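Local coordinates for cell shape determining protein MreC (Streptococcus pneumoniae, PDB 2QF4) that helps to form and maintain cell shape, probably as part of the elongasome that synthesises peripheral peptidoglycan; this is the major periplasmic domain of the protein, at residues Leu27-Gly30 against Arg31-Ala35; Thr67-Ala70 against Asp71-Val75. All blocks are in the same frame, centred on the assembly; numbering follows the deposited sequence. Where two conformers were deposited one is given.

Contact 1: residues Leu27-Gly30 against Arg31-Ala35; sequences LDAG and RSKGA
R31 starts a short 3-10 turn directly after G30, with its CB 3.7 Å from G30 C. Its CG lies anti to the backbone N (chi1 -171°), and the chain leads away from the 27-30 segment. S32 meets the preceding segment through a water that also bonds to G30 N; S32 OG lies 2.7 Å from this water and is hydrogen-bonded to N57 and E56 as well. At K33 the backbone closes the turn, K33 N donating to G30 O at 3.0 Å. The lysine chain runs back, extended beyond CG, over A29, whose CB is 4.1 Å from K33 CD. Two waters link K33 NZ to D28: the bridge through D28 O is weak at NZ alone, the one through D28 OD1 weak at both ends, and OD1 has a firmer partner in D12 N. G34, with its positive phi, reverses the backbone, and G34 N bonds to R31 O at 2.9 Å. A35 N then reaches G30 O at 3.0 Å and nearly straight (161°). Together these two bonds make a Schellman motif. G30 O is gripped by two donors, K33 N and A35 N, above opposite faces of its carbonyl plane, while A35 CB packs 3.3 Å from G30 O. The turn sits at the end of the first barrel, in the loop between strands 24-27 and 40-43: L27 and A29 rest on strand 6-16, A35 touches L163 of strand 160-166 and T59 of strand 59-63, and R31 and S32 pair through their backbones with E55 and E56.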
loop_
_atom_site.group_PDB
_atom_site.type_symbol
_atom_site.label_atom_id
_atom_site.label_comp_id
_atom_site.label_asym_id
_atom_site.label_seq_id
_atom_site.Cartn_x
_atom_site.Cartn_y
_atom_site.Cartn_z
ATOM N N LEU A 27 -15.744 -4.996 1.933
ATOM C CA LEU A 27 -16.239 -4.264 3.075
ATOM C C LEU A 27 -17.697 -3.863 2.857
ATOM O O LEU A 27 -18.133 -3.624 1.731
ATOM C CB LEU A 27 -15.390 -3.003 3.317
ATOM C CG LEU A 27 -13.899 -3.202 3.355
ATOM C CD1 LEU A 27 -13.201 -1.832 3.586
ATOM C CD2 LEU A 27 -13.525 -4.196 4.408
ATOM N N ASP A 28 -18.432 -3.756 3.957
ATOM C CA ASP A 28 -19.860 -3.432 3.951
ATOM C C ASP A 28 -20.186 -1.947 3.968
ATOM O O ASP A 28 -21.251 -1.586 4.431
ATOM C CB ASP A 28 -20.573 -4.156 5.087
ATOM C CG ASP A 28 -20.193 -3.668 6.469
ATOM O OD1 ASP A 28 -19.310 -2.807 6.619
ATOM O OD2 ASP A 28 -20.816 -4.209 7.422
ATOM N N ALA A 29 -19.358 -1.103 3.364
ATOM C CA ALA A 29 -19.655 0.325 3.130
ATOM C C ALA A 29 -19.156 0.567 1.720
ATOM O O ALA A 29 -18.065 0.114 1.371
ATOM C CB ALA A 29 -19.031 1.186 4.157
ATOM N N GLY A 30 -19.832 1.395 0.936
ATOM C CA GLY A 30 -19.174 2.203 -0.012
ATOM C C GLY A 30 -19.551 3.605 -0.265
ATOM O O GLY A 30 -19.387 4.383 0.625
ATOM N N ARG A 31 -19.885 3.911 -1.511
ATOM C CA ARG A 31 -19.968 5.319 -1.923
ATOM C C ARG A 31 -21.011 6.077 -1.126
ATOM O O ARG A 31 -20.800 7.249 -0.785
ATOM C CB ARG A 31 -20.266 5.429 -3.412
ATOM C CG ARG A 31 -20.199 6.763 -4.126
ATOM C CD ARG A 31 -20.509 6.520 -5.618
ATOM N NE ARG A 31 -19.406 5.840 -6.317
ATOM C CZ ARG A 31 -19.452 4.637 -6.896
ATOM N NH1 ARG A 31 -20.559 3.898 -6.904
ATOM N NH2 ARG A 31 -18.357 4.157 -7.483
ATOM N N SER A 32 -22.107 5.399 -0.764
ATOM C CA SER A 32 -23.169 6.054 0.008
ATOM C C SER A 32 -22.674 6.549 1.370
ATOM O O SER A 32 -23.312 7.433 1.975
ATOM C CB SER A 32 -24.353 5.117 0.177
ATOM O OG SER A 32 -24.068 4.076 1.098
ATOM N N LYS A 33 -21.561 5.972 1.854
ATOM C CA LYS A 33 -20.931 6.381 3.103
ATOM C C LYS A 33 -19.567 7.048 2.928
ATOM O O LYS A 33 -18.877 7.319 3.897
ATOM C CB LYS A 33 -20.818 5.189 4.053
ATOM C CG LYS A 33 -22.097 4.892 4.761
ATOM C CD LYS A 33 -22.046 3.603 5.515
ATOM C CE LYS A 33 -23.371 3.359 6.230
ATOM N NZ LYS A 33 -23.344 2.058 6.969
ATOM N N GLY A 34 -19.227 7.366 1.691
ATOM C CA GLY A 34 -18.049 8.179 1.416
ATOM C C GLY A 34 -16.822 7.447 0.909
ATOM O O GLY A 34 -15.764 8.059 0.762
ATOM N N ALA A 35 -16.931 6.153 0.625
ATOM C CA ALA A 35 -15.802 5.435 0.037
ATOM C C ALA A 35 -15.479 6.059 -1.320
ATOM O O ALA A 35 -16.395 6.445 -2.080
ATOM C CB ALA A 35 -16.150 3.969 -0.101
HETATM O O HOH W 1 -23.209 0.468 4.098
HETATM O O HOH W 2 -20.893 -0.073 7.600
HETATM O O HOH W 3 -22.220 2.445 2.233
#

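Contact 2: residues Thr67-Ala70 against Asp71-Val75; sequences TENA and DKISV
An Asx turn at N69-D71 bends the link that carries the chain from strand 59-63 of one barrel into strand 74-79 of the other. N69 OD1 takes the backbone N-H of D71 (OD1 to N 3.0 Å), in the carbonyl plane and close to straight (159°). With CG anti to the backbone N (chi1 -162°), the N69 amide is swung forward over the turn, close enough for OD1 to lie 3.3 Å from D71 CB. The D71 side chain crosses it at about a right angle, amide and carboxylate planes 89° apart; the two groups share no hydrogen bond, and D71 OD2 instead makes a weak one with S50 OG. Two water bridges extend the turn: one water donates to N69 OD1 at 2.8 Å and accepts from I73 N at 2.9 Å, and a second donates to N69 O at 2.7 Å and accepts from K72 N at 3.0 Å. N69 thus reaches three successive backbone N-H groups, one directly and two through water. K72, in the left-handed region of backbone space, turns the chain toward the strand, and I73 packs on I88, L64 and F123. T67 and N69 already pair through their backbones with Y91 and I89 of strand 82-92, so this Asx turn, its side-chain carbonyl accepting the N-H two residues on, lies on the crossing between the two barrels of an alpha-lytic protease fold.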
loop_
_atom_site.group_PDB
_atom_site.type_symbol
_atom_site.label_atom_id
_atom_site.label_comp_id
_atom_site.label_asym_id
_atom_site.label_seq_id
_atom_site.Cartn_x
_atom_site.Cartn_y
_atom_site.Cartn_z
ATOM N N THR A 67 0.579 -11.452 -5.948
ATOM C CA THR A 67 1.819 -11.678 -6.682
ATOM C C THR A 67 2.170 -10.504 -7.587
ATOM O O THR A 67 3.283 -9.989 -7.533
ATOM C CB THR A 67 1.722 -12.971 -7.504
ATOM O OG1 THR A 67 1.417 -14.040 -6.608
ATOM C CG2 THR A 67 3.031 -13.222 -8.264
ATOM N N GLU A 68 1.213 -10.095 -8.415
ATOM C CA GLU A 68 1.362 -8.952 -9.279
ATOM C C GLU A 68 0.381 -7.876 -8.841
ATOM O O GLU A 68 -0.751 -8.181 -8.494
ATOM C CB GLU A 68 1.039 -9.339 -10.728
ATOM C CG GLU A 68 2.018 -10.285 -11.341
ATOM C CD GLU A 68 3.298 -9.626 -11.772
ATOM O OE1 GLU A 68 3.501 -8.412 -11.650
ATOM O OE2 GLU A 68 4.134 -10.362 -12.326
ATOM N N ASN A 69 0.840 -6.633 -8.847
ATOM C CA ASN A 69 0.055 -5.496 -8.379
ATOM C C ASN A 69 0.114 -4.396 -9.432
ATOM O O ASN A 69 1.172 -3.812 -9.636
ATOM C CB ASN A 69 0.571 -4.999 -7.037
ATOM C CG ASN A 69 -0.456 -4.146 -6.323
ATOM O OD1 ASN A 69 -0.900 -3.128 -6.852
ATOM N ND2 ASN A 69 -0.859 -4.567 -5.130
ATOM N N ALA A 70 -1.019 -4.081 -10.038
ATOM C CA ALA A 70 -1.102 -3.075 -11.091
ATOM C C ALA A 70 -1.480 -1.692 -10.570
ATOM O O ALA A 70 -1.652 -0.779 -11.398
ATOM C CB ALA A 70 -2.105 -3.531 -12.138
ATOM N N ASP A 71 -1.619 -1.511 -9.251
ATOM C CA ASP A 71 -2.244 -0.292 -8.740
ATOM C C ASP A 71 -1.294 0.885 -8.581
ATOM O O ASP A 71 -1.751 1.987 -8.272
ATOM C CB ASP A 71 -2.963 -0.610 -7.455
ATOM C CG ASP A 71 -4.063 -1.634 -7.668
ATOM O OD1 ASP A 71 -4.627 -1.682 -8.777
ATOM O OD2 ASP A 71 -4.314 -2.433 -6.748
ATOM N N LYS A 72 0.001 0.696 -8.805
ATOM C CA LYS A 72 0.961 1.823 -8.823
ATOM C C LYS A 72 0.848 2.626 -7.535
ATOM O O LYS A 72 0.867 3.860 -7.549
ATOM C CB LYS A 72 0.751 2.711 -10.062
ATOM C CG LYS A 72 0.944 1.945 -11.379
ATOM C CD LYS A 72 0.913 2.870 -12.592
ATOM C CE LYS A 72 0.981 2.112 -13.946
ATOM N NZ LYS A 72 -0.405 1.642 -14.341
ATOM N N ILE A 73 0.822 1.916 -6.409
ATOM C CA ILE A 73 0.760 2.548 -5.118
ATOM C C ILE A 73 2.115 3.170 -4.802
ATOM O O ILE A 73 3.132 2.478 -4.742
ATOM C CB ILE A 73 0.378 1.567 -3.994
ATOM C CG1 ILE A 73 -1.008 0.957 -4.241
ATOM C CG2 ILE A 73 0.406 2.280 -2.626
ATOM C CD1 ILE A 73 -1.221 -0.348 -3.424
ATOM N N SER A 74 2.132 4.484 -4.608
ATOM C CA SER A 74 3.342 5.220 -4.273
ATOM C C SER A 74 3.820 4.921 -2.863
ATOM O O SER A 74 3.027 4.953 -1.929
ATOM C CB SER A 74 3.009 6.724 -4.401
ATOM O OG SER A 74 4.001 7.549 -3.807
ATOM N N VAL A 75 5.116 4.650 -2.716
ATOM C CA VAL A 75 5.767 4.457 -1.433
ATOM C C VAL A 75 7.033 5.276 -1.394
ATOM O O VAL A 75 7.554 5.716 -2.407
ATOM C CB VAL A 75 6.080 2.946 -1.152
ATOM C CG1 VAL A 75 4.771 2.181 -1.006
ATOM C CG2 VAL A 75 6.978 2.318 -2.218
HETATM O O HOH W 4 0.848 -0.972 -6.290
HETATM O O HOH W 5 2.017 -1.296 -9.657
#

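Overall arrangement
From the N terminus, strands 6-16 and 24-27 belong to the first barrel, and contact 1 turns the chain in the loop that leads on to strand 40-43 of the same barrel. Strands 46-54 and 59-63 follow before contact 2 opens, on the connection to strand 74-79, where the second barrel begins. The two contacts come in series, neither nesting nor crossing. The centres of contact 1 and contact 2 are about 23 Å apart, and the nearest atoms of contact 1 and contact 2 about 14 Å apart. Contact 1 is therefore a turn within one barrel, and contact 2 a bend between two. The return comes only near the C terminus, where strand 160-166 pairs with strand 40-43 in the first barrel.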